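Local coordinates for De novo designed switch protein caging a hemagglutinin binder (sCageHA267_1S) (Synthetic construct, PDB 7CBC) that probably acts as a designed biosensor switch, in which a six-helical bundle cages a hemagglutinin-binding domain until the switch opens, at residues K7-S12 / K293-N298; K51-E56 / L139-Y144; E87-A92 / L103-I108; A25-M30 / R261-A266. All coordinates share one frame; numbering follows the deposited sequence.

Contact 1 (K7-S12 / K293-N298); sequences KLLEAS and KELLKN
Glu10, whose CA lies against Leu295 CD1, holds the shortest polar bond here: its OE1 forms a salt bridge with Lys7 NZ, 2.8 Å away. The ammonium sits well above the carboxylate plane, 68° out of it. Both partners are on helix 3-46, one turn apart. Glu88 of helix 50-93 also brings a carboxylate oxygen close to OE1, so the charge of Lys7 probably eases the meeting of two acids.

The join between the two segments is apolar. Leu9 CD2 meets Leu295 CD2 at 4.2 Å. Leu295 CD1 reaches Glu10 CA at 4.3 Å, so one methyl of this leucine faces a side chain and the other faces backbone. Leu295 has CG anti to its N (chi1 174°), which swings both methyls across to helix 3-46. Ile281 and Ala282 of helix 274-284 pack on Leu9 and Leu295 respectively, and an ethanol molecule lies about 4 Å from the Leu9 side chain.

On the other segment, Lys297 NZ donates to Asn298 OD1 at 3.0 Å, approaching from above the carbonyl plane. That bond stays within helix 289-298.

No hydrogen bond or salt bridge crosses between the segments, and only 126 Å² is buried. The small disulfide-linked domain, probably the caged binder, thus rests on the bundle here through a few methyl contacts, which is consistent with an interface that can come apart.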
loop_
_atom_site.group_PDB
_atom_site.type_symbol
_atom_site.label_atom_id
_atom_site.label_comp_id
_atom_site.label_asym_id
_atom_site.label_seq_id
_atom_site.Cartn_x
_atom_site.Cartn_y
_atom_site.Cartn_z
ATOM N N LYS A 7 16.716 16.329 11.738
ATOM C CA LYS A 7 16.191 15.160 12.415
ATOM C C LYS A 7 14.757 14.892 11.979
ATOM O O LYS A 7 14.390 13.741 11.727
ATOM C CB LYS A 7 16.361 15.367 13.928
ATOM C CG LYS A 7 15.584 14.509 14.921
ATOM C CD LYS A 7 15.123 13.132 14.441
ATOM C CE LYS A 7 16.171 12.157 13.945
ATOM N NZ LYS A 7 15.457 11.011 13.319
ATOM N N LEU A 8 13.953 15.942 11.820
ATOM C CA LEU A 8 12.589 15.773 11.337
ATOM C C LEU A 8 12.568 15.163 9.944
ATOM O O LEU A 8 11.874 14.166 9.701
ATOM C CB LEU A 8 11.863 17.114 11.350
ATOM C CG LEU A 8 11.557 17.575 12.767
ATOM C CD1 LEU A 8 11.199 19.062 12.794
ATOM C CD2 LEU A 8 10.441 16.723 13.336
ATOM N N LEU A 9 13.331 15.742 9.014
ATOM C CA LEU A 9 13.390 15.184 7.669
ATOM C C LEU A 9 13.888 13.745 7.697
ATOM O O LEU A 9 13.389 12.892 6.961
ATOM C CB LEU A 9 14.280 16.051 6.785
ATOM C CG LEU A 9 14.368 15.685 5.307
ATOM C CD1 LEU A 9 12.992 15.735 4.647
ATOM C CD2 LEU A 9 15.341 16.621 4.595
ATOM N N GLU A 10 14.856 13.454 8.563
ATOM C CA GLU A 10 15.371 12.097 8.692
ATOM C C GLU A 10 14.286 11.137 9.191
ATOM O O GLU A 10 14.182 9.996 8.715
ATOM C CB GLU A 10 16.587 12.138 9.619
ATOM C CG GLU A 10 17.191 10.824 10.059
ATOM C CD GLU A 10 18.072 11.026 11.304
ATOM O OE1 GLU A 10 17.921 10.260 12.287
ATOM O OE2 GLU A 10 18.894 11.976 11.309
ATOM N N ALA A 11 13.436 11.593 10.113
ATOM C CA ALA A 11 12.286 10.787 10.510
ATOM C C ALA A 11 11.349 10.549 9.330
ATOM O O ALA A 11 10.929 9.413 9.070
ATOM C CB ALA A 11 11.542 11.465 11.661
ATOM N N SER A 12 11.021 11.612 8.592
ATOM C CA SER A 12 10.015 11.504 7.539
ATOM C C SER A 12 10.461 10.572 6.420
ATOM O O SER A 12 9.677 9.733 5.955
ATOM C CB SER A 12 9.694 12.892 6.990
ATOM O OG SER A 12 8.798 13.550 7.860
ATOM N N LYS A 293 23.520 11.972 0.206
ATOM C CA LYS A 293 23.767 10.535 0.140
ATOM C C LYS A 293 23.642 9.880 1.513
ATOM O O LYS A 293 23.199 8.729 1.607
ATOM C CB LYS A 293 25.137 10.258 -0.483
ATOM C CG LYS A 293 25.244 10.731 -1.936
ATOM C CD LYS A 293 26.355 10.018 -2.705
ATOM C CE LYS A 293 25.812 8.845 -3.527
ATOM N NZ LYS A 293 25.739 7.566 -2.767
ATOM N N GLU A 294 24.002 10.594 2.587
ATOM C CA GLU A 294 23.785 10.053 3.925
ATOM C C GLU A 294 22.297 9.976 4.240
ATOM O O GLU A 294 21.841 9.047 4.918
ATOM C CB GLU A 294 24.513 10.905 4.967
ATOM C CG GLU A 294 24.603 10.252 6.352
ATOM C CD GLU A 294 24.706 11.262 7.488
ATOM O OE1 GLU A 294 25.279 12.356 7.273
ATOM O OE2 GLU A 294 24.212 10.959 8.601
ATOM N N LEU A 295 21.524 10.952 3.756
ATOM C CA LEU A 295 20.095 10.948 4.015
ATOM C C LEU A 295 19.413 9.806 3.269
ATOM O O LEU A 295 18.539 9.132 3.824
ATOM C CB LEU A 295 19.503 12.293 3.615
ATOM C CG LEU A 295 17.994 12.503 3.669
ATOM C CD1 LEU A 295 17.516 12.825 5.095
ATOM C CD2 LEU A 295 17.626 13.627 2.729
ATOM N N LEU A 296 19.813 9.569 2.018
ATOM C CA LEU A 296 19.196 8.511 1.221
ATOM C C LEU A 296 19.597 7.130 1.734
ATOM O O LEU A 296 18.771 6.211 1.762
ATOM C CB LEU A 296 19.576 8.677 -0.254
ATOM C CG LEU A 296 19.272 10.022 -0.931
ATOM C CD1 LEU A 296 19.787 10.066 -2.355
ATOM C CD2 LEU A 296 17.803 10.359 -0.913
ATOM N N LYS A 297 20.861 6.965 2.142
ATOM C CA LYS A 297 21.311 5.680 2.670
ATOM C C LYS A 297 20.540 5.319 3.932
ATOM O O LYS A 297 20.059 4.192 4.084
ATOM C CB LYS A 297 22.820 5.724 2.940
ATOM C CG LYS A 297 23.351 4.586 3.817
ATOM C CD LYS A 297 24.851 4.730 4.120
ATOM C CE LYS A 297 25.179 6.003 4.923
ATOM N NZ LYS A 297 24.802 5.943 6.377
ATOM N N ASN A 298 20.388 6.285 4.841
ATOM C CA ASN A 298 19.643 6.054 6.073
ATOM C C ASN A 298 18.151 5.915 5.827
ATOM O O ASN A 298 17.441 5.379 6.686
ATOM C CB ASN A 298 19.890 7.192 7.067
ATOM C CG ASN A 298 21.324 7.246 7.540
ATOM O OD1 ASN A 298 22.024 6.230 7.555
ATOM N ND2 ASN A 298 21.771 8.431 7.934
#

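Contact 2 (K51-E56 / L139-Y144); sequences KRIRDE and LLVKLY
Arg54 and Lys142 lie roughly perpendicular, beside the contact of Ile53 with Val141. From CB, the Arg54 chain starts out with CG beside the backbone N, and it bends again at chi2 (-52°) and chi3 (-63°). These turns curl it over toward helix 99-142. CD is its first atom to meet the other segment, 4.1 Å from Lys142 NZ. NE follows, 4.2 Å from the same NZ. At the tip, the ammonium of Lys142 lies over one face of the guanidinium. NH2 makes a salt bridge to Glu138 OE2, one turn before Lys142.

Two like charges therefore sit close, but Glu138 serves both. Its carboxylate takes Arg54, and its backbone O accepts a hydrogen bond from Lys142 NZ. The acid probably offsets much of the local positive charge. The Lys142 chain is extended until a bend at chi4 turns NZ.

Next to this pair, Ile53 and Val141 meet end on, tip to tip. Ile53 CD1 meets Val141 CG2 at 3.9 Å. Both residues point their CB toward the opposite segment. Ala44 of helix 3-46 also touches Val141.

The contact lies at the surface and buries 127 Å². It joins the start of helix 50-93 to the C-terminal region of helix 99-142. The two helices form an antiparallel hairpin, and this apolar pair edged by charged side chains lies at its open end, away from the connecting turn.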
loop_
_atom_site.group_PDB
_atom_site.type_symbol
_atom_site.label_atom_id
_atom_site.label_comp_id
_atom_site.label_asym_id
_atom_site.label_seq_id
_atom_site.Cartn_x
_atom_site.Cartn_y
_atom_site.Cartn_z
ATOM N N LYS A 51 -16.052 -35.335 -1.508
ATOM C CA LYS A 51 -15.088 -35.400 -0.410
ATOM C C LYS A 51 -13.822 -34.623 -0.737
ATOM O O LYS A 51 -13.201 -34.029 0.155
ATOM C CB LYS A 51 -14.752 -36.859 -0.114
ATOM C CG LYS A 51 -13.892 -37.098 1.116
ATOM C CD LYS A 51 -14.674 -36.781 2.378
ATOM C CE LYS A 51 -13.990 -37.377 3.584
ATOM N NZ LYS A 51 -12.529 -37.137 3.502
ATOM N N ARG A 52 -13.427 -34.619 -2.004
ATOM C CA ARG A 52 -12.181 -33.980 -2.396
ATOM C C ARG A 52 -12.323 -32.466 -2.457
ATOM O O ARG A 52 -11.456 -31.740 -1.961
ATOM C CB ARG A 52 -11.723 -34.528 -3.744
ATOM C CG ARG A 52 -10.501 -33.849 -4.299
ATOM C CD ARG A 52 -9.855 -34.675 -5.384
ATOM N NE ARG A 52 -9.425 -33.817 -6.481
ATOM C CZ ARG A 52 -8.808 -34.250 -7.575
ATOM N NH1 ARG A 52 -8.537 -35.542 -7.716
ATOM N NH2 ARG A 52 -8.455 -33.387 -8.524
ATOM N N ILE A 53 -13.411 -31.971 -3.051
ATOM C CA ILE A 53 -13.583 -30.531 -3.187
ATOM C C ILE A 53 -13.646 -29.861 -1.822
ATOM O O ILE A 53 -13.134 -28.750 -1.647
ATOM C CB ILE A 53 -14.830 -30.217 -4.035
ATOM C CG1 ILE A 53 -16.086 -30.828 -3.402
ATOM C CG2 ILE A 53 -14.625 -30.707 -5.469
ATOM C CD1 ILE A 53 -17.388 -30.280 -3.954
ATOM N N ARG A 54 -14.241 -30.518 -0.828
ATOM C CA ARG A 54 -14.262 -29.914 0.498
ATOM C C ARG A 54 -12.865 -29.857 1.106
ATOM O O ARG A 54 -12.572 -28.941 1.880
ATOM C CB ARG A 54 -15.214 -30.670 1.420
ATOM C CG ARG A 54 -16.626 -30.839 0.859
ATOM C CD ARG A 54 -17.245 -29.517 0.394
ATOM N NE ARG A 54 -17.411 -28.557 1.487
ATOM C CZ ARG A 54 -16.783 -27.390 1.565
ATOM N NH1 ARG A 54 -15.945 -27.020 0.607
ATOM N NH2 ARG A 54 -16.999 -26.587 2.598
ATOM N N ASP A 55 -11.993 -30.807 0.752
ATOM C CA ASP A 55 -10.628 -30.823 1.273
ATOM C C ASP A 55 -9.776 -29.735 0.632
ATOM O O ASP A 55 -8.945 -29.111 1.304
ATOM C CB ASP A 55 -9.986 -32.195 1.036
ATOM C CG ASP A 55 -10.392 -33.226 2.078
ATOM O OD1 ASP A 55 -10.548 -32.844 3.260
ATOM O OD2 ASP A 55 -10.541 -34.420 1.713
ATOM N N GLU A 56 -9.951 -29.512 -0.672
ATOM C CA GLU A 56 -9.143 -28.508 -1.349
ATOM C C GLU A 56 -9.644 -27.104 -1.040
ATOM O O GLU A 56 -8.849 -26.161 -0.972
ATOM C CB GLU A 56 -9.127 -28.768 -2.852
ATOM C CG GLU A 56 -8.597 -30.142 -3.214
ATOM C CD GLU A 56 -7.270 -30.069 -3.955
ATOM O OE1 GLU A 56 -6.524 -29.097 -3.709
ATOM O OE2 GLU A 56 -6.983 -30.991 -4.748
ATOM N N LEU A 139 -19.719 -22.569 -3.502
ATOM C CA LEU A 139 -21.128 -22.658 -3.855
ATOM C C LEU A 139 -21.325 -22.943 -5.337
ATOM O O LEU A 139 -22.301 -23.602 -5.712
ATOM C CB LEU A 139 -21.838 -21.369 -3.464
ATOM C CG LEU A 139 -23.344 -21.442 -3.257
ATOM C CD1 LEU A 139 -23.653 -21.959 -1.858
ATOM C CD2 LEU A 139 -23.956 -20.069 -3.479
ATOM N N LEU A 140 -20.408 -22.484 -6.195
ATOM C CA LEU A 140 -20.590 -22.709 -7.626
ATOM C C LEU A 140 -20.408 -24.174 -8.007
ATOM O O LEU A 140 -21.048 -24.647 -8.956
ATOM C CB LEU A 140 -19.640 -21.820 -8.436
ATOM C CG LEU A 140 -20.134 -20.371 -8.610
ATOM C CD1 LEU A 140 -19.108 -19.499 -9.330
ATOM C CD2 LEU A 140 -21.478 -20.306 -9.317
ATOM N N VAL A 141 -19.560 -24.917 -7.292
ATOM C CA VAL A 141 -19.322 -26.300 -7.699
ATOM C C VAL A 141 -20.515 -27.199 -7.367
ATOM O O VAL A 141 -20.711 -28.238 -8.014
ATOM C CB VAL A 141 -18.019 -26.835 -7.074
ATOM C CG1 VAL A 141 -16.833 -26.053 -7.586
ATOM C CG2 VAL A 141 -18.090 -26.781 -5.564
ATOM N N LYS A 142 -21.326 -26.833 -6.366
ATOM C CA LYS A 142 -22.501 -27.624 -6.010
ATOM C C LYS A 142 -23.720 -27.301 -6.864
ATOM O O LYS A 142 -24.645 -28.115 -6.933
ATOM C CB LYS A 142 -22.883 -27.414 -4.539
ATOM C CG LYS A 142 -21.725 -27.235 -3.583
ATOM C CD LYS A 142 -22.194 -27.351 -2.131
ATOM C CE LYS A 142 -21.141 -26.804 -1.160
ATOM N NZ LYS A 142 -19.752 -26.986 -1.675
ATOM N N LEU A 143 -23.766 -26.132 -7.490
ATOM C CA LEU A 143 -24.941 -25.708 -8.237
ATOM C C LEU A 143 -24.783 -26.057 -9.710
ATOM O O LEU A 143 -23.674 -26.039 -10.250
ATOM C CB LEU A 143 -25.183 -24.202 -8.078
ATOM C CG LEU A 143 -25.335 -23.684 -6.648
ATOM C CD1 LEU A 143 -25.505 -22.165 -6.638
ATOM C CD2 LEU A 143 -26.478 -24.370 -5.915
ATOM N N TYR A 144 -25.902 -26.381 -10.350
ATOM C CA TYR A 144 -25.945 -26.657 -11.779
ATOM C C TYR A 144 -26.944 -25.788 -12.523
ATOM O O TYR A 144 -26.752 -25.545 -13.719
ATOM C CB TYR A 144 -26.290 -28.135 -12.032
ATOM C CG TYR A 144 -27.576 -28.569 -11.365
ATOM C CD1 TYR A 144 -27.577 -29.040 -10.054
ATOM C CD2 TYR A 144 -28.793 -28.503 -12.041
ATOM C CE1 TYR A 144 -28.756 -29.441 -9.439
ATOM C CE2 TYR A 144 -29.972 -28.894 -11.434
ATOM C CZ TYR A 144 -29.948 -29.362 -10.134
ATOM O OH TYR A 144 -31.126 -29.755 -9.538
#

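Contact 3 (E87-A92 / L103-I108); sequences EEAREA and LLLKAI
Near the turn end of an antiparallel helical hairpin, Leu105 sets its two methyls on Ala89 and Arg90. Helix 50-93 runs into this end and helix 99-142 leaves it. Leu105 CD1 meets Ala89 CB at 3.8 Å. Its CD2 lies against Arg90, 3.7 Å from CB and 3.8 Å from NH1. The Arg90 chain bends at chi3 (34°), which brings the guanidinium back so that CD2 touches both the root and the end of the side chain. The methyl approaches the guanidinium obliquely.

Arg90 also grips Glu87 side-on. NE donates to Glu87 OE2 at 3.0 Å and NH2 donates to the same OE2 at 3.2 Å. The oxygen lies in the guanidinium plane, and both nitrogens reach it from one face of the carboxylate. This double hold probably limits the rotation of the guanidinium.

With an alanine in place of Arg90, Glu87 would probably be left without this charge mate, and Leu105 CD2 would be likely to lose the part of its cover given by the side chain beyond CB.

Leu86 packs on Leu105 as well. A leucine packed against an alanine and an arginine side chain joins the two helices near the turn of an antiparallel helical hairpin.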
loop_
_atom_site.group_PDB
_atom_site.type_symbol
_atom_site.label_atom_id
_atom_site.label_comp_id
_atom_site.label_asym_id
_atom_site.label_seq_id
_atom_site.Cartn_x
_atom_site.Cartn_y
_atom_site.Cartn_z
ATOM N N GLU A 87 10.699 7.596 17.922
ATOM C CA GLU A 87 11.262 7.709 19.262
ATOM C C GLU A 87 12.673 8.277 19.227
ATOM O O GLU A 87 13.020 9.146 20.036
ATOM C CB GLU A 87 11.249 6.351 19.965
ATOM C CG GLU A 87 10.112 6.217 20.944
ATOM C CD GLU A 87 10.004 7.415 21.873
ATOM O OE1 GLU A 87 11.026 7.792 22.484
ATOM O OE2 GLU A 87 8.896 7.992 21.982
ATOM N N GLU A 88 13.504 7.791 18.304
ATOM C CA GLU A 88 14.792 8.438 18.089
ATOM C C GLU A 88 14.599 9.906 17.749
ATOM O O GLU A 88 15.324 10.774 18.243
ATOM C CB GLU A 88 15.562 7.722 16.982
ATOM C CG GLU A 88 16.713 8.531 16.408
ATOM C CD GLU A 88 17.594 7.719 15.471
ATOM O OE1 GLU A 88 18.656 8.239 15.070
ATOM O OE2 GLU A 88 17.212 6.568 15.149
ATOM N N ALA A 89 13.608 10.203 16.910
ATOM C CA ALA A 89 13.293 11.589 16.590
ATOM C C ALA A 89 12.873 12.359 17.831
ATOM O O ALA A 89 13.364 13.464 18.089
ATOM C CB ALA A 89 12.196 11.641 15.525
ATOM N N ARG A 90 11.965 11.782 18.617
ATOM C CA ARG A 90 11.452 12.457 19.800
ATOM C C ARG A 90 12.538 12.639 20.854
ATOM O O ARG A 90 12.524 13.630 21.593
ATOM C CB ARG A 90 10.262 11.664 20.349
ATOM C CG ARG A 90 9.506 12.332 21.480
ATOM C CD ARG A 90 8.026 11.946 21.501
ATOM N NE ARG A 90 7.802 10.574 21.052
ATOM C CZ ARG A 90 7.137 10.242 19.945
ATOM N NH1 ARG A 90 6.613 11.179 19.165
ATOM N NH2 ARG A 90 6.993 8.967 19.620
ATOM N N GLU A 91 13.501 11.711 20.916
ATOM C CA GLU A 91 14.594 11.822 21.879
ATOM C C GLU A 91 15.393 13.102 21.662
ATOM O O GLU A 91 15.888 13.707 22.622
ATOM C CB GLU A 91 15.511 10.599 21.777
ATOM C CG GLU A 91 16.580 10.503 22.876
ATOM C CD GLU A 91 17.917 11.180 22.525
ATOM O OE1 GLU A 91 17.982 11.987 21.568
ATOM O OE2 GLU A 91 18.916 10.896 23.222
ATOM N N ALA A 92 15.563 13.511 20.406
ATOM C CA ALA A 92 16.239 14.773 20.146
ATOM C C ALA A 92 15.292 15.961 20.274
ATOM O O ALA A 92 15.708 17.028 20.741
ATOM C CB ALA A 92 16.884 14.751 18.759
ATOM N N LEU A 103 5.859 20.464 17.311
ATOM C CA LEU A 103 4.647 20.548 16.505
ATOM C C LEU A 103 4.785 19.755 15.210
ATOM O O LEU A 103 3.882 18.991 14.829
ATOM C CB LEU A 103 4.347 22.007 16.198
ATOM C CG LEU A 103 3.021 22.283 15.514
ATOM C CD1 LEU A 103 1.908 21.953 16.483
ATOM C CD2 LEU A 103 2.944 23.736 15.093
ATOM N N LEU A 104 5.896 19.950 14.499
ATOM C CA LEU A 104 6.123 19.183 13.283
ATOM C C LEU A 104 6.111 17.690 13.583
ATOM O O LEU A 104 5.428 16.917 12.902
ATOM C CB LEU A 104 7.437 19.616 12.638
ATOM C CG LEU A 104 7.351 21.054 12.123
ATOM C CD1 LEU A 104 8.715 21.645 11.771
ATOM C CD2 LEU A 104 6.420 21.068 10.924
ATOM N N LEU A 105 6.805 17.279 14.651
ATOM C CA LEU A 105 6.900 15.862 14.980
ATOM C C LEU A 105 5.546 15.272 15.348
ATOM O O LEU A 105 5.237 14.137 14.967
ATOM C CB LEU A 105 7.894 15.641 16.114
ATOM C CG LEU A 105 8.113 14.152 16.394
ATOM C CD1 LEU A 105 8.885 13.485 15.235
ATOM C CD2 LEU A 105 8.812 13.924 17.733
ATOM N N LYS A 106 4.722 16.010 16.095
ATOM C CA LYS A 106 3.369 15.511 16.340
ATOM C C LYS A 106 2.609 15.347 15.031
ATOM O O LYS A 106 1.830 14.397 14.862
ATOM C CB LYS A 106 2.618 16.438 17.293
ATOM C CG LYS A 106 1.116 16.154 17.403
ATOM C CD LYS A 106 0.477 16.885 18.600
ATOM C CE LYS A 106 0.320 18.400 18.368
ATOM N NZ LYS A 106 -0.813 18.731 17.448
ATOM N N ALA A 107 2.829 16.256 14.082
ATOM C CA ALA A 107 2.170 16.117 12.793
ATOM C C ALA A 107 2.693 14.906 12.042
ATOM O O ALA A 107 1.946 14.278 11.292
ATOM C CB ALA A 107 2.354 17.382 11.958
ATOM N N ILE A 108 3.962 14.555 12.232
ATOM C CA ILE A 108 4.484 13.370 11.564
ATOM C C ILE A 108 3.947 12.111 12.226
ATOM O O ILE A 108 3.619 11.127 11.549
ATOM C CB ILE A 108 6.019 13.404 11.563
ATOM C CG1 ILE A 108 6.514 14.574 10.739
ATOM C CG2 ILE A 108 6.610 12.120 11.001
ATOM C CD1 ILE A 108 7.990 14.608 10.725
#

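Contact 4 (A25-M30 / R261-A266)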
loop_
_atom_site.group_PDB
_atom_site.type_symbol
_atom_site.label_atom_id
_atom_site.label_comp_id
_atom_site.label_asym_id
_atom_site.label_seq_id
_atom_site.Cartn_x
_atom_site.Cartn_y
_atom_site.Cartn_z
ATOM N N ALA A 25 5.245 -5.458 0.481
ATOM C CA ALA A 25 4.822 -6.704 1.118
ATOM C C ALA A 25 3.332 -6.982 0.901
ATOM O O ALA A 25 2.937 -8.121 0.626
ATOM C CB ALA A 25 5.135 -6.648 2.608
ATOM N N LEU A 26 2.487 -5.960 1.073
ATOM C CA LEU A 26 1.056 -6.114 0.849
ATOM C C LEU A 26 0.757 -6.462 -0.600
ATOM O O LEU A 26 -0.135 -7.271 -0.883
ATOM C CB LEU A 26 0.325 -4.841 1.249
ATOM C CG LEU A 26 0.335 -4.607 2.759
ATOM C CD1 LEU A 26 -0.413 -3.327 3.109
ATOM C CD2 LEU A 26 -0.278 -5.799 3.463
ATOM N N LEU A 27 1.497 -5.862 -1.534
ATOM C CA LEU A 27 1.388 -6.250 -2.933
ATOM C C LEU A 27 1.769 -7.714 -3.132
ATOM O O LEU A 27 1.069 -8.458 -3.827
ATOM C CB LEU A 27 2.275 -5.350 -3.787
ATOM C CG LEU A 27 2.135 -5.622 -5.276
ATOM C CD1 LEU A 27 0.765 -5.151 -5.724
ATOM C CD2 LEU A 27 3.232 -4.919 -6.049
ATOM N N GLU A 28 2.890 -8.139 -2.542
ATOM C CA GLU A 28 3.308 -9.531 -2.637
ATOM C C GLU A 28 2.208 -10.463 -2.135
ATOM O O GLU A 28 1.819 -11.407 -2.826
ATOM C CB GLU A 28 4.597 -9.747 -1.847
ATOM C CG GLU A 28 5.328 -11.057 -2.157
ATOM C CD GLU A 28 4.801 -12.264 -1.362
ATOM O OE1 GLU A 28 4.183 -12.066 -0.288
ATOM O OE2 GLU A 28 5.004 -13.416 -1.822
ATOM N N ALA A 29 1.693 -10.199 -0.930
ATOM C CA ALA A 29 0.653 -11.035 -0.354
ATOM C C ALA A 29 -0.588 -11.065 -1.225
ATOM O O ALA A 29 -1.268 -12.094 -1.300
ATOM C CB ALA A 29 0.295 -10.535 1.042
HETATM N N MSE A 30 -0.905 -9.951 -1.878
HETATM C CA MSE A 30 -2.044 -9.886 -2.780
HETATM C C MSE A 30 -1.748 -10.702 -4.034
HETATM O O MSE A 30 -2.640 -11.338 -4.598
HETATM C CB MSE A 30 -2.373 -8.420 -3.134
HETATM C CG MSE A 30 -3.581 -8.263 -4.068
HETATM SE SE MSE A 30 -3.662 -6.488 -4.899
HETATM C CE MSE A 30 -2.316 -6.747 -6.290
ATOM N N ARG A 261 0.230 -8.950 -15.315
ATOM C CA ARG A 261 0.405 -7.611 -15.866
ATOM C C ARG A 261 -0.137 -6.540 -14.927
ATOM O O ARG A 261 0.407 -5.432 -14.874
ATOM C CB ARG A 261 -0.267 -7.515 -17.234
ATOM C CG ARG A 261 0.532 -8.195 -18.327
ATOM C CD ARG A 261 0.097 -7.749 -19.705
ATOM N NE ARG A 261 -1.117 -8.438 -20.124
ATOM C CZ ARG A 261 -1.130 -9.612 -20.748
ATOM N NH1 ARG A 261 0.010 -10.233 -21.028
ATOM N NH2 ARG A 261 -2.284 -10.169 -21.083
ATOM N N ILE A 262 -1.207 -6.847 -14.192
ATOM C CA ILE A 262 -1.766 -5.898 -13.239
ATOM C C ILE A 262 -0.826 -5.722 -12.054
ATOM O O ILE A 262 -0.475 -4.594 -11.675
ATOM C CB ILE A 262 -3.167 -6.364 -12.804
ATOM C CG1 ILE A 262 -4.196 -6.010 -13.885
ATOM C CG2 ILE A 262 -3.542 -5.786 -11.447
ATOM C CD1 ILE A 262 -5.387 -6.971 -13.948
ATOM N N VAL A 263 -0.388 -6.834 -11.462
ATOM C CA VAL A 263 0.606 -6.771 -10.395
ATOM C C VAL A 263 1.849 -6.024 -10.871
ATOM O O VAL A 263 2.413 -5.182 -10.150
ATOM C CB VAL A 263 0.940 -8.193 -9.908
ATOM C CG1 VAL A 263 2.080 -8.173 -8.913
ATOM C CG2 VAL A 263 -0.289 -8.845 -9.294
ATOM N N GLU A 264 2.284 -6.305 -12.103
ATOM C CA GLU A 264 3.438 -5.616 -12.668
ATOM C C GLU A 264 3.195 -4.116 -12.774
ATOM O O GLU A 264 4.096 -3.317 -12.494
ATOM C CB GLU A 264 3.774 -6.188 -14.043
ATOM C CG GLU A 264 4.605 -7.454 -14.040
ATOM C CD GLU A 264 4.741 -8.027 -15.443
ATOM O OE1 GLU A 264 4.887 -9.261 -15.585
ATOM O OE2 GLU A 264 4.677 -7.232 -16.409
ATOM N N ASP A 265 1.988 -3.713 -13.200
ATOM C CA ASP A 265 1.670 -2.288 -13.247
ATOM C C ASP A 265 1.859 -1.625 -11.888
ATOM O O ASP A 265 2.281 -0.462 -11.819
ATOM C CB ASP A 265 0.244 -2.079 -13.737
ATOM C CG ASP A 265 0.095 -2.304 -15.234
ATOM O OD1 ASP A 265 1.062 -2.755 -15.899
ATOM O OD2 ASP A 265 -1.006 -2.007 -15.743
ATOM N N ALA A 266 1.589 -2.352 -10.801
ATOM C CA ALA A 266 1.755 -1.790 -9.470
ATOM C C ALA A 266 3.217 -1.815 -9.013
ATOM O O ALA A 266 3.671 -0.873 -8.356
ATOM C CB ALA A 266 0.866 -2.531 -8.476
#
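No ring or charged plane meets another where Leu27 and Met30 pack on Val263 and Ala266. The one flat group that takes part is the backbone carbonyl of Val263, whose O is 4.2 Å from Leu27 CD2. The rest is aliphatic.

Leu27 straddles the methyl of Ala266. Its CD1 is 3.8 Å from Ala266 CB, and its CD2 is 4.1 Å from the same atom. Leu27 CG faces Val263 CG1 more loosely, at 4.4 Å. Leu27 holds CG anti to the backbone N (chi1 -176°), which carries its forked end across to the other helix.

Met30, present as selenomethionine, touches with its terminal methyl: CE lies 4.2 Å from Val263 CG2. Its chain is extended up to SE and then bends at chi3 (79°). The Met30 and Val263 side chains run alongside each other, pointing opposite ways.

Helix 195-239 closes the same seam, with Leu221 on Leu27 and with Ala224 and Leu228 on Met30.

The two segment axes are antiparallel at 179° and come within 10.9 Å. Short side chains, Val263 and Ala266, meet the longer Leu27 and Met30. This is buried core packing between antiparallel helices of a six-helical bundle.

Overall arrangement
Helix 3-46 carries one side of contacts 1 and 4, whose centres are 27 Å apart. Helices 50-93 and 99-142 form both contact 2 and contact 3. These lie at opposite ends of one hairpin, with centres 54 Å apart, and contact 3 is nested along the chain inside contact 2. Both fall within the loop closed by contact 4, which itself lies inside that of contact 1. Contacts 1 and 3 touch, their centres 14 Å apart. Contact 4 is part of the packing of helix 245-268, the last long helix, on helix 3-46. Contact 1 then brings the small domain that follows back to helix 3-46, consistent with a binder caged beside the helices.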